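Local coordinates for beta-N-acetylglucosaminidase-like protein Glycoside hydrolase family 20 (Flavobacterium johnsoniae, PDB 6YHH) that probably hydrolyses terminal N-acetylhexosamine units from chitin-derived sugars, as a family 20 beta-N-acetylglucosaminidase of bacterial chitin degradation, at residues Pro234-Ala239 against Gly315-Gly320; Ala239-Tyr244 against Pro282-Ser287; Pro245-Lys250 against Pro286-Thr291; Glu343-Phe348 against Glu367-Lys372. All blocks are in the same frame, centred on the assembly; numbering follows the deposited sequence.

Interaction 1 of 4, residues Pro234-Ala239 against Gly315-Gly320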
loop_
_atom_site.group_PDB
_atom_site.type_symbol
_atom_site.label_atom_id
_atom_site.label_comp_id
_atom_site.label_asym_id
_atom_site.label_seq_id
_atom_site.Cartn_x
_atom_site.Cartn_y
_atom_site.Cartn_z
ATOM N N PRO A 234 -29.750 -12.601 13.018
ATOM C CA PRO A 234 -29.412 -14.004 13.097
ATOM C C PRO A 234 -29.194 -14.719 11.771
ATOM O O PRO A 234 -28.761 -15.881 11.768
ATOM C CB PRO A 234 -30.652 -14.621 13.815
ATOM C CG PRO A 234 -31.770 -13.823 13.177
ATOM C CD PRO A 234 -31.225 -12.418 13.047
ATOM N N GLY A 235 -29.423 -14.010 10.678
ATOM C CA GLY A 235 -29.160 -14.543 9.340
ATOM C C GLY A 235 -27.645 -14.398 9.076
ATOM O O GLY A 235 -26.870 -13.991 9.977
ATOM N N HIS A 236 -27.195 -14.802 7.884
ATOM C CA HIS A 236 -25.787 -14.658 7.522
ATOM C C HIS A 236 -24.956 -15.343 8.604
ATOM O O HIS A 236 -23.824 -14.901 8.924
ATOM C CB HIS A 236 -25.422 -13.142 7.405
ATOM C CG HIS A 236 -25.841 -12.519 6.100
ATOM N ND1 HIS A 236 -27.101 -12.029 5.810
ATOM C CD2 HIS A 236 -25.112 -12.336 4.974
ATOM C CE1 HIS A 236 -27.111 -11.591 4.559
ATOM N NE2 HIS A 236 -25.922 -11.786 4.050
ATOM N N GLY A 237 -25.451 -16.501 9.060
ATOM C CA GLY A 237 -24.861 -17.164 10.226
ATOM C C GLY A 237 -23.838 -18.230 9.966
ATOM O O GLY A 237 -23.458 -18.920 10.914
ATOM N N SER A 238 -23.379 -18.419 8.715
ATOM C CA SER A 238 -22.545 -19.613 8.383
ATOM C C SER A 238 -21.301 -19.767 9.244
ATOM O O SER A 238 -20.940 -20.871 9.649
ATOM C CB SER A 238 -22.184 -19.708 6.891
ATOM O OG SER A 238 -23.317 -19.571 6.081
ATOM N N ALA A 239 -20.568 -18.667 9.413
ATOM C CA ALA A 239 -19.333 -18.662 10.107
ATOM C C ALA A 239 -19.540 -18.792 11.583
ATOM O O ALA A 239 -18.904 -19.662 12.202
ATOM C CB ALA A 239 -18.592 -17.392 9.820
ATOM N N GLY A 315 -29.257 -8.130 10.904
ATOM C CA GLY A 315 -30.629 -8.555 10.777
ATOM C C GLY A 315 -31.157 -8.651 9.357
ATOM O O GLY A 315 -32.347 -8.807 9.187
ATOM N N ASP A 316 -30.279 -8.524 8.349
ATOM C CA ASP A 316 -30.702 -8.617 6.939
ATOM C C ASP A 316 -30.864 -10.069 6.493
ATOM O O ASP A 316 -30.149 -10.967 6.963
ATOM C CB ASP A 316 -29.732 -7.911 6.002
ATOM C CG ASP A 316 -28.259 -8.370 6.191
ATOM O OD1 ASP A 316 -27.835 -8.757 7.309
ATOM O OD2 ASP A 316 -27.510 -8.329 5.181
ATOM N N GLU A 317 -31.829 -10.291 5.601
ATOM C CA GLU A 317 -31.814 -11.497 4.789
ATOM C C GLU A 317 -31.835 -12.823 5.524
ATOM O O GLU A 317 -31.288 -13.797 5.027
ATOM C CB GLU A 317 -30.631 -11.479 3.786
ATOM C CG GLU A 317 -30.641 -10.312 2.786
ATOM C CD GLU A 317 -29.451 -10.376 1.832
ATOM O OE1 GLU A 317 -28.343 -10.767 2.235
ATOM O OE2 GLU A 317 -29.618 -9.954 0.664
ATOM N N ASN A 318 -32.647 -12.905 6.590
ATOM C CA ASN A 318 -33.035 -14.193 7.144
ATOM C C ASN A 318 -34.173 -14.687 6.235
ATOM O O ASN A 318 -35.279 -14.177 6.343
ATOM C CB ASN A 318 -33.475 -14.005 8.572
ATOM C CG ASN A 318 -34.058 -15.289 9.165
ATOM O OD1 ASN A 318 -33.928 -16.352 8.612
ATOM N ND2 ASN A 318 -34.687 -15.148 10.292
ATOM N N GLU A 319 -33.933 -15.621 5.360
ATOM C CA GLU A 319 -35.083 -16.057 4.530
ATOM C C GLU A 319 -36.025 -17.043 5.200
ATOM O O GLU A 319 -37.102 -17.381 4.693
ATOM C CB GLU A 319 -34.544 -16.626 3.247
ATOM C CG GLU A 319 -34.072 -15.478 2.377
ATOM C CD GLU A 319 -33.550 -15.940 1.034
ATOM O OE1 GLU A 319 -33.686 -15.121 0.128
ATOM O OE2 GLU A 319 -33.007 -17.101 0.889
ATOM N N GLY A 320 -35.648 -17.484 6.383
ATOM C CA GLY A 320 -36.645 -18.038 7.242
ATOM C C GLY A 320 -36.900 -19.560 7.017
ATOM O O GLY A 320 -37.703 -20.135 7.748
HETATM O O HOH W 1 -29.220 -11.346 9.616
HETATM O O HOH W 2 -28.884 -15.309 5.509
#

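Interaction 2 of 4, residues Ala239-Tyr244 against Pro282-Ser287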
loop_
_atom_site.group_PDB
_atom_site.type_symbol
_atom_site.label_atom_id
_atom_site.label_comp_id
_atom_site.label_asym_id
_atom_site.label_seq_id
_atom_site.Cartn_x
_atom_site.Cartn_y
_atom_site.Cartn_z
ATOM N N ALA A 239 -20.568 -18.667 9.413
ATOM C CA ALA A 239 -19.333 -18.662 10.107
ATOM C C ALA A 239 -19.540 -18.792 11.583
ATOM O O ALA A 239 -18.904 -19.662 12.202
ATOM C CB ALA A 239 -18.592 -17.392 9.820
ATOM N N ILE A 240 -20.502 -18.054 12.149
ATOM C CA ILE A 240 -20.804 -18.211 13.578
ATOM C C ILE A 240 -21.126 -19.671 13.920
ATOM O O ILE A 240 -20.654 -20.262 14.949
ATOM C CB ILE A 240 -21.940 -17.283 13.996
ATOM C CG1 ILE A 240 -21.496 -15.817 13.916
ATOM C CG2 ILE A 240 -22.377 -17.609 15.431
ATOM C CD1 ILE A 240 -22.624 -14.882 14.183
ATOM N N LEU A 241 -21.926 -20.269 13.070
ATOM C CA LEU A 241 -22.437 -21.629 13.328
ATOM C C LEU A 241 -21.411 -22.717 12.975
ATOM O O LEU A 241 -21.583 -23.853 13.311
ATOM C CB LEU A 241 -23.723 -21.843 12.537
ATOM C CG LEU A 241 -24.893 -20.988 13.043
ATOM C CD1 LEU A 241 -26.093 -21.065 12.104
ATOM C CD2 LEU A 241 -25.331 -21.492 14.421
ATOM N N THR A 242 -20.361 -22.386 12.204
ATOM C CA THR A 242 -19.211 -23.282 12.080
ATOM C C THR A 242 -18.517 -23.463 13.458
ATOM O O THR A 242 -18.115 -24.574 13.806
ATOM C CB THR A 242 -18.226 -22.728 11.011
ATOM O OG1 THR A 242 -18.894 -22.645 9.776
ATOM C CG2 THR A 242 -16.991 -23.602 10.894
ATOM N N ALA A 243 -18.382 -22.382 14.217
ATOM C CA ALA A 243 -17.833 -22.427 15.560
ATOM C C ALA A 243 -18.834 -22.986 16.618
ATOM O O ALA A 243 -18.430 -23.782 17.500
ATOM C CB ALA A 243 -17.412 -21.039 16.010
ATOM N N TYR A 244 -20.099 -22.590 16.518
ATOM C CA TYR A 244 -21.164 -22.934 17.501
ATOM C C TYR A 244 -22.368 -23.576 16.797
ATOM O O TYR A 244 -23.439 -23.002 16.748
ATOM C CB TYR A 244 -21.578 -21.687 18.301
ATOM C CG TYR A 244 -20.483 -21.231 19.273
ATOM C CD1 TYR A 244 -20.255 -21.966 20.441
ATOM C CD2 TYR A 244 -19.666 -20.179 19.029
ATOM C CE1 TYR A 244 -19.280 -21.599 21.336
ATOM C CE2 TYR A 244 -18.657 -19.836 19.903
ATOM C CZ TYR A 244 -18.495 -20.515 21.080
ATOM O OH TYR A 244 -17.482 -20.195 21.993
ATOM N N PRO A 282 -27.952 -20.710 6.897
ATOM C CA PRO A 282 -27.642 -20.893 8.308
ATOM C C PRO A 282 -28.054 -19.649 9.150
ATOM O O PRO A 282 -27.734 -18.519 8.803
ATOM C CB PRO A 282 -26.110 -21.069 8.322
ATOM C CG PRO A 282 -25.817 -21.715 6.986
ATOM C CD PRO A 282 -26.761 -21.005 6.057
ATOM N N THR A 283 -28.831 -19.899 10.165
ATOM C CA THR A 283 -29.487 -18.868 10.936
ATOM C C THR A 283 -29.435 -19.256 12.411
ATOM O O THR A 283 -29.805 -20.409 12.813
ATOM C CB THR A 283 -31.011 -18.727 10.528
ATOM O OG1 THR A 283 -31.146 -18.629 9.115
ATOM C CG2 THR A 283 -31.664 -17.502 11.107
ATOM N N LEU A 284 -29.116 -18.291 13.254
ATOM C CA LEU A 284 -29.203 -18.520 14.705
ATOM C C LEU A 284 -30.610 -18.835 15.172
ATOM O O LEU A 284 -31.583 -18.330 14.622
ATOM C CB LEU A 284 -28.755 -17.281 15.436
ATOM C CG LEU A 284 -27.253 -17.105 15.487
ATOM C CD1 LEU A 284 -26.258 -17.786 14.584
ATOM C CD2 LEU A 284 -26.847 -15.811 16.231
ATOM N N ASP A 285 -30.678 -19.680 16.189
ATOM C CA ASP A 285 -31.959 -20.170 16.732
ATOM C C ASP A 285 -32.455 -19.278 17.840
ATOM O O ASP A 285 -31.946 -19.317 18.976
ATOM C CB ASP A 285 -31.814 -21.647 17.187
ATOM C CG ASP A 285 -33.083 -22.242 17.760
ATOM O OD1 ASP A 285 -34.122 -21.559 17.903
ATOM O OD2 ASP A 285 -33.019 -23.476 18.094
ATOM N N PRO A 286 -33.541 -18.521 17.573
ATOM C CA PRO A 286 -34.029 -17.586 18.589
ATOM C C PRO A 286 -34.858 -18.258 19.719
ATOM O O PRO A 286 -35.283 -17.522 20.620
ATOM C CB PRO A 286 -34.948 -16.693 17.793
ATOM C CG PRO A 286 -35.550 -17.597 16.751
ATOM C CD PRO A 286 -34.417 -18.540 16.403
ATOM N N SER A 287 -35.047 -19.564 19.598
ATOM C CA SER A 287 -35.740 -20.347 20.634
ATOM C C SER A 287 -34.782 -20.957 21.610
ATOM O O SER A 287 -35.215 -21.512 22.654
ATOM C CB SER A 287 -36.624 -21.383 19.933
ATOM O OG SER A 287 -35.966 -22.551 19.551
#

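Interaction 3 of 4, residues Pro245-Lys250 against Pro286-Thr291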
loop_
_atom_site.group_PDB
_atom_site.type_symbol
_atom_site.label_atom_id
_atom_site.label_comp_id
_atom_site.label_asym_id
_atom_site.label_seq_id
_atom_site.Cartn_x
_atom_site.Cartn_y
_atom_site.Cartn_z
ATOM N N PRO A 245 -22.209 -24.776 16.227
ATOM C CA PRO A 245 -23.338 -25.411 15.480
ATOM C C PRO A 245 -24.550 -25.659 16.331
ATOM O O PRO A 245 -25.668 -25.741 15.819
ATOM C CB PRO A 245 -22.781 -26.741 14.976
ATOM C CG PRO A 245 -21.523 -27.012 15.804
ATOM C CD PRO A 245 -20.984 -25.641 16.227
ATOM N N GLU A 246 -24.335 -25.705 17.652
ATOM C CA GLU A 246 -25.448 -26.055 18.546
ATOM C C GLU A 246 -26.503 -24.957 18.701
ATOM O O GLU A 246 -27.614 -25.245 19.118
ATOM C CB GLU A 246 -24.889 -26.505 19.914
ATOM C CG GLU A 246 -24.254 -25.391 20.717
ATOM C CD GLU A 246 -22.741 -25.210 20.496
ATOM O OE1 GLU A 246 -22.123 -24.717 21.474
ATOM O OE2 GLU A 246 -22.212 -25.550 19.397
ATOM N N ILE A 247 -26.208 -23.717 18.274
ATOM C CA ILE A 247 -27.216 -22.669 18.253
ATOM C C ILE A 247 -27.766 -22.403 16.857
ATOM O O ILE A 247 -28.483 -21.390 16.658
ATOM C CB ILE A 247 -26.677 -21.385 18.891
ATOM C CG1 ILE A 247 -25.525 -20.778 18.102
ATOM C CG2 ILE A 247 -26.269 -21.645 20.353
ATOM C CD1 ILE A 247 -25.060 -19.407 18.579
ATOM N N GLY A 248 -27.568 -23.330 15.939
ATOM C CA GLY A 248 -28.193 -23.183 14.617
ATOM C C GLY A 248 -29.650 -23.631 14.597
ATOM O O GLY A 248 -30.164 -24.297 15.548
ATOM N N SER A 249 -30.320 -23.363 13.481
ATOM C CA SER A 249 -31.764 -23.565 13.441
ATOM C C SER A 249 -32.153 -24.800 12.674
ATOM O O SER A 249 -33.278 -25.258 12.797
ATOM C CB SER A 249 -32.493 -22.366 12.820
ATOM O OG SER A 249 -32.285 -21.214 13.624
ATOM N N LYS A 250 -31.276 -25.347 11.847
ATOM C CA LYS A 250 -31.557 -26.571 11.073
ATOM C C LYS A 250 -31.678 -27.768 11.983
ATOM O O LYS A 250 -30.947 -27.914 12.927
ATOM C CB LYS A 250 -30.516 -26.778 9.957
ATOM C CG LYS A 250 -30.796 -27.906 8.959
ATOM C CD LYS A 250 -29.747 -28.015 7.877
ATOM N N PRO A 286 -33.541 -18.521 17.573
ATOM C CA PRO A 286 -34.029 -17.586 18.589
ATOM C C PRO A 286 -34.858 -18.258 19.719
ATOM O O PRO A 286 -35.283 -17.522 20.620
ATOM C CB PRO A 286 -34.948 -16.693 17.793
ATOM C CG PRO A 286 -35.550 -17.597 16.751
ATOM C CD PRO A 286 -34.417 -18.540 16.403
ATOM N N SER A 287 -35.047 -19.564 19.598
ATOM C CA SER A 287 -35.740 -20.347 20.634
ATOM C C SER A 287 -34.782 -20.957 21.610
ATOM O O SER A 287 -35.215 -21.512 22.654
ATOM C CB SER A 287 -36.624 -21.383 19.933
ATOM O OG SER A 287 -35.966 -22.551 19.551
ATOM N N ASN A 288 -33.481 -20.909 21.336
ATOM C CA ASN A 288 -32.522 -21.646 22.138
ATOM C C ASN A 288 -31.913 -20.688 23.119
ATOM O O ASN A 288 -31.266 -19.712 22.737
ATOM C CB ASN A 288 -31.429 -22.242 21.210
ATOM C CG ASN A 288 -30.442 -23.140 21.915
ATOM O OD1 ASN A 288 -30.231 -23.076 23.148
ATOM N ND2 ASN A 288 -29.786 -23.983 21.131
ATOM N N PRO A 289 -32.008 -20.980 24.435
ATOM C CA PRO A 289 -31.419 -20.106 25.415
ATOM C C PRO A 289 -29.902 -19.933 25.280
ATOM O O PRO A 289 -29.367 -18.840 25.645
ATOM C CB PRO A 289 -31.754 -20.792 26.771
ATOM C CG PRO A 289 -32.810 -21.761 26.472
ATOM C CD PRO A 289 -32.670 -22.167 25.040
ATOM N N LYS A 290 -29.214 -20.908 24.691
ATOM C CA LYS A 290 -27.799 -20.814 24.502
ATOM C C LYS A 290 -27.437 -19.758 23.470
ATOM O O LYS A 290 -26.395 -19.080 23.616
ATOM C CB LYS A 290 -27.185 -22.198 24.132
ATOM C CG LYS A 290 -25.673 -22.222 24.350
ATOM C CD LYS A 290 -25.050 -23.609 24.059
ATOM C CE LYS A 290 -23.576 -23.585 24.542
ATOM N NZ LYS A 290 -22.770 -24.782 24.249
ATOM N N THR A 291 -28.311 -19.520 22.517
ATOM C CA THR A 291 -28.063 -18.423 21.532
ATOM C C THR A 291 -27.889 -17.073 22.269
ATOM O O THR A 291 -26.940 -16.337 22.017
ATOM C CB THR A 291 -29.258 -18.319 20.562
ATOM O OG1 THR A 291 -29.433 -19.562 19.874
ATOM C CG2 THR A 291 -29.114 -17.190 19.618
HETATM O O HOH W 3 -30.532 -24.411 18.355
#

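Interaction 4 of 4, residues Glu343-Phe348 against Glu367-Lys372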
loop_
_atom_site.group_PDB
_atom_site.type_symbol
_atom_site.label_atom_id
_atom_site.label_comp_id
_atom_site.label_asym_id
_atom_site.label_seq_id
_atom_site.Cartn_x
_atom_site.Cartn_y
_atom_site.Cartn_z
ATOM N N GLU A 343 -41.638 -10.968 12.865
ATOM C CA GLU A 343 -42.032 -10.725 14.268
ATOM C C GLU A 343 -41.129 -11.482 15.223
ATOM O O GLU A 343 -40.713 -10.948 16.273
ATOM C CB GLU A 343 -43.512 -11.109 14.520
ATOM C CG GLU A 343 -44.438 -10.121 13.832
ATOM C CD GLU A 343 -45.914 -10.491 14.047
ATOM O OE1 GLU A 343 -46.244 -11.418 14.812
ATOM O OE2 GLU A 343 -46.721 -9.702 13.612
ATOM N N LEU A 344 -40.798 -12.711 14.856
ATOM C CA LEU A 344 -39.908 -13.482 15.704
ATOM C C LEU A 344 -38.495 -12.903 15.745
ATOM O O LEU A 344 -37.799 -12.883 16.770
ATOM C CB LEU A 344 -39.904 -14.921 15.226
ATOM C CG LEU A 344 -38.904 -15.907 15.851
ATOM C CD1 LEU A 344 -39.052 -15.987 17.340
ATOM C CD2 LEU A 344 -39.028 -17.293 15.228
ATOM N N GLN A 345 -38.047 -12.416 14.585
ATOM C CA GLN A 345 -36.722 -11.800 14.509
ATOM C C GLN A 345 -36.679 -10.485 15.284
ATOM O O GLN A 345 -35.669 -10.161 15.926
ATOM C CB GLN A 345 -36.293 -11.588 13.063
ATOM C CG GLN A 345 -34.820 -11.257 12.967
ATOM C CD GLN A 345 -34.397 -10.888 11.547
ATOM O OE1 GLN A 345 -34.837 -11.474 10.593
ATOM N NE2 GLN A 345 -33.547 -9.909 11.431
ATOM N N THR A 346 -37.779 -9.743 15.295
ATOM C CA THR A 346 -37.824 -8.523 16.107
ATOM C C THR A 346 -37.810 -8.893 17.596
ATOM O O THR A 346 -37.148 -8.243 18.395
ATOM C CB THR A 346 -39.102 -7.753 15.780
ATOM O OG1 THR A 346 -39.023 -7.256 14.406
ATOM C CG2 THR A 346 -39.255 -6.530 16.752
ATOM N N TYR A 347 -38.561 -9.936 17.976
ATOM C CA TYR A 347 -38.434 -10.446 19.368
ATOM C C TYR A 347 -36.983 -10.784 19.777
ATOM O O TYR A 347 -36.484 -10.371 20.826
ATOM C CB TYR A 347 -39.291 -11.666 19.510
ATOM C CG TYR A 347 -39.159 -12.340 20.845
ATOM C CD1 TYR A 347 -38.211 -13.260 21.056
ATOM C CD2 TYR A 347 -40.020 -12.010 21.908
ATOM C CE1 TYR A 347 -38.025 -13.836 22.297
ATOM C CE2 TYR A 347 -39.861 -12.607 23.160
ATOM C CZ TYR A 347 -38.861 -13.514 23.336
ATOM O OH TYR A 347 -38.629 -14.174 24.557
ATOM N N PHE A 348 -36.314 -11.535 18.892
ATOM C CA PHE A 348 -34.896 -11.899 19.051
ATOM C C PHE A 348 -34.050 -10.646 19.215
ATOM O O PHE A 348 -33.292 -10.541 20.139
ATOM C CB PHE A 348 -34.459 -12.715 17.805
ATOM C CG PHE A 348 -32.994 -12.862 17.677
ATOM C CD1 PHE A 348 -32.281 -13.807 18.421
ATOM C CD2 PHE A 348 -32.279 -12.007 16.834
ATOM C CE1 PHE A 348 -30.882 -13.920 18.308
ATOM C CE2 PHE A 348 -30.885 -12.127 16.707
ATOM C CZ PHE A 348 -30.197 -13.077 17.450
ATOM N N GLU A 367 -33.162 -2.879 7.944
ATOM C CA GLU A 367 -34.594 -2.567 8.035
ATOM C C GLU A 367 -35.504 -3.743 8.382
ATOM O O GLU A 367 -36.622 -3.521 8.907
ATOM C CB GLU A 367 -35.008 -1.891 6.720
ATOM C CG GLU A 367 -35.004 -2.820 5.519
ATOM C CD GLU A 367 -35.390 -2.118 4.267
ATOM O OE1 GLU A 367 -34.610 -1.246 3.850
ATOM O OE2 GLU A 367 -36.475 -2.460 3.702
ATOM N N GLU A 368 -35.110 -4.961 8.042
ATOM C CA GLU A 368 -35.907 -6.148 8.415
ATOM C C GLU A 368 -36.277 -6.229 9.857
ATOM O O GLU A 368 -37.353 -6.826 10.176
ATOM C CB GLU A 368 -35.322 -7.458 7.945
ATOM C CG GLU A 368 -35.171 -7.536 6.425
ATOM C CD GLU A 368 -33.801 -7.137 5.878
ATOM O OE1 GLU A 368 -33.243 -6.115 6.373
ATOM O OE2 GLU A 368 -33.307 -7.834 4.908
ATOM N N ILE A 369 -35.497 -5.609 10.738
ATOM C CA ILE A 369 -35.801 -5.656 12.151
ATOM C C ILE A 369 -37.063 -4.917 12.559
ATOM O O ILE A 369 -37.605 -5.140 13.673
ATOM C CB ILE A 369 -34.629 -5.227 13.094
ATOM C CG1 ILE A 369 -34.297 -3.747 12.978
ATOM C CG2 ILE A 369 -33.386 -6.117 12.811
ATOM C CD1 ILE A 369 -33.421 -3.232 14.103
ATOM N N LEU A 370 -37.524 -4.028 11.709
ATOM C CA LEU A 370 -38.687 -3.225 12.044
ATOM C C LEU A 370 -40.024 -3.956 11.822
ATOM O O LEU A 370 -40.461 -4.124 10.685
ATOM C CB LEU A 370 -38.605 -1.905 11.255
ATOM C CG LEU A 370 -39.691 -0.872 11.458
ATOM C CD1 LEU A 370 -40.016 -0.657 12.902
ATOM C CD2 LEU A 370 -39.555 0.451 10.701
ATOM N N THR A 371 -40.565 -4.412 12.954
ATOM C CA THR A 371 -41.977 -4.746 13.114
ATOM C C THR A 371 -42.479 -4.015 14.364
ATOM O O THR A 371 -41.716 -3.356 15.045
ATOM C CB THR A 371 -42.272 -6.225 13.109
ATOM O OG1 THR A 371 -41.695 -6.821 14.263
ATOM C CG2 THR A 371 -41.764 -6.879 11.822
ATOM N N LYS A 372 -43.803 -4.128 14.667
ATOM C CA LYS A 372 -44.417 -3.201 15.621
ATOM C C LYS A 372 -43.757 -3.150 16.988
ATOM O O LYS A 372 -43.634 -2.068 17.602
ATOM C CB LYS A 372 -45.949 -3.476 15.666
ATOM C CG LYS A 372 -46.279 -4.753 16.347
HETATM O O HOH W 4 -37.437 -8.953 11.838
#

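Interaction 1 of 4, residues Pro234-Ala239 against Gly315-Gly320
The carbonyl oxygen D316 O is held from two directions by the 234-239 loop. Water 1 donates to it at 2.8 Å and is itself approached by G235 N through a weak bond, while H236 ND1 adds a second, weak bond of 3.4 Å from ND1 to D316 O, bent to 146°. That oxygen lies at the edge of the H236 ring, in its plane. A second water repeats the theme one residue on: it accepts from H236 N at 3.0 Å and can donate to E317 O, a further link between the two backbones. Histidine suits its place because it gives a flat polar edge. With CG beside the backbone N (chi1 -80°), its ring reaches across to the other loop, and D316 OD2 comes within 3.3 Å of H236 CE1. The D316 carboxylate is almost parallel to the ring, with its CG wedged between backbone N and carbonyl carbon (chi1 53°). E317 CB sits 3.6 Å from H236 CE1, but the placing of the E317 carboxylate against the ring is doubtful. G235, having no side chain, lets its CA come to 4.5 Å from N318 CA. Elsewhere on 315-320, E368 accepts from E317 N and Q345 donates to G315 O. E317 is the predicted proton donor, and its OE1 meets a bound Tris molecule in a weak bond. The arrangement is that of the family 20 active site, where the Asp-Glu pair stands in a loop that follows a strand of the catalytic barrel.

Interaction 2 of 4, residues Ala239-Tyr244 against Pro282-Ser287
L241 is the side chain that fits between two members of the 282-287 loop, and here the contact is tight. Its CD1 methyl rests 3.8 Å from P282 CB and also presses on the loop backbone, 3.6 Å from T283 N. Around the branch point the partner changes: L284 CD1 lies 3.8 Å from L241 CG, with L241 CD2 equally near it. The same L284 methyl is met by I240, whose side chain crosses it at about a right angle with CG2 at 4.0 Å. I240 turns this methyl to the loop by setting CG2 anti to its own backbone N, while CG1 runs along beside that N. Leucine and isoleucine suit neighbouring positions on this helix because together they offer branched, purely apolar surface to a loop whose apolar groups meeting the helix are the P282 ring and L284. L284 has an unusual chi2 of 19°, close to eclipsed, so the exact placing of its methyls deserves caution. P282, though it packs on L241, is partly exposed. The looser part lies where T283 turns its side chain away, its hydroxyl bonded to S281 O, and where the loop parts from the helix and is braced locally. There the 2.8 Å bond from S287 N to D285 OD1 makes an Asx turn, and S287 OG adds a second bond to the same oxygen, on its syn side. Backbone bonds of P282 with G237 and of L284 with P234 join the loop to the chain before L241. The whole is a long, irregular loop folded back onto the short helix 238-243 within the TIM-barrel catalytic domain.

Interaction 3 of 4, residues Pro245-Lys250 against Pro286-Thr291
K290 and E246 meet beside the asparagine N-cap that starts helix 289-302, where N288 ends the preceding loop. K290 is stretched out in full, its CG anti to the backbone N, whereas E246 starts from the cramped position between backbone N and carbonyl carbon (chi1 69°) and bends again at chi2. The straight chain and the bent one cross obliquely, E246 CG lying 3.9 Å from K290 CD, and their charged ends close a salt bridge of 2.9 Å between K290 NZ and E246 OE1, on the anti side of the carboxylate. Both residues are exposed, a place that suits long, flexible, charged chains. Beneath them I247 faces the first turn of the helix. Its CG2 branch lies over the inner part of the lysine chain, 3.9 Å from K290 CB, and its CB approaches T291 OG1 to 3.4 Å. That hydroxyl is engaged with D285 O, whose residue also shares a backbone bond with I247, so the threonine can present its oxygen to a hydrocarbon neighbour without loss. A beta-branched apolar residue is apt here, since it fills the buried angle between loop and helix. N288 serves both sides through the two ends of its amide. ND2 gives one of its hydrogens to water 3, which can donate to G248 O, bridging to the 245-250 loop. OD1 faces the helix instead, taking K290 N at 2.8 Å along a fairly straight line of 157°, with the donor 43° above the amide carbonyl plane.

Interaction 4 of 4, residues Glu343-Phe348 against Glu367-Lys372
T346 sets its hydroxyl beside its own backbone N (chi1 -67°), and this places OG1 between its own helix and the 367-372 loop, within reach of carbonyls on both. OG1 donates to I369 O at 2.7 Å, approaching from well above the carbonyl plane, 49° out of it. H342 O, one turn earlier in the helix, is a second acceptor close to the same hydroxyl, competing for its one proton. T371 answers with the other common threonine conformation: its OG1 stands between the backbone N and the carbonyl carbon (chi1 66°), which brings the two hydroxyls to 2.7 Å, T346 OG1 to T371 OG1. T371 OG1 also lies 3.9 Å from E343 CA. Small hydroxyl residues suit both places, since they meet their partners at close range where the backbones run near each other, T346 CA being 5.3 Å from I369 CA. Water 4 extends the group, donating to E368 O at 2.7 Å and more weakly to T346 OG1. I369 also has its CG1 in the tight position, so that CG2 lies beside the backbone N and faces Q345. Q345 runs extended past it at about a right angle, NE2 at 4.0 Å from I369 CG2, on its way to its real partner, G315 O. E368, meanwhile, sends its carboxylate to E317 N and to W383 NE1. The contact is thus a cluster of short, uncharged hydroxyl and carbonyl contacts, in which the T346 to I369 bond is the settled one, implying that loop and helix are joined without charge, while the neighbouring side chains reach on to the loop of the predicted proton donor.

Interactions 1 and 2 are buried, interactions 3 and 4 partly so, and the only salt bridge, that of interaction 3, joins exposed side chains. Interactions 1 and 2 share A239 and helix 238-243, yet one is polar and water-mediated beside the predicted active site while the other is apolar. Interactions 2 and 3 share P286 and S287, so the same chain passes from leucine packing into a helix cap. Interaction 4 lies on the other side of the 315-320 loop, which Q345 and E368 grip directly; it also touches the shared part of 2 and 3, where P286 meets L344 and F348. Hydroxyl bonding dominates interaction 4 itself.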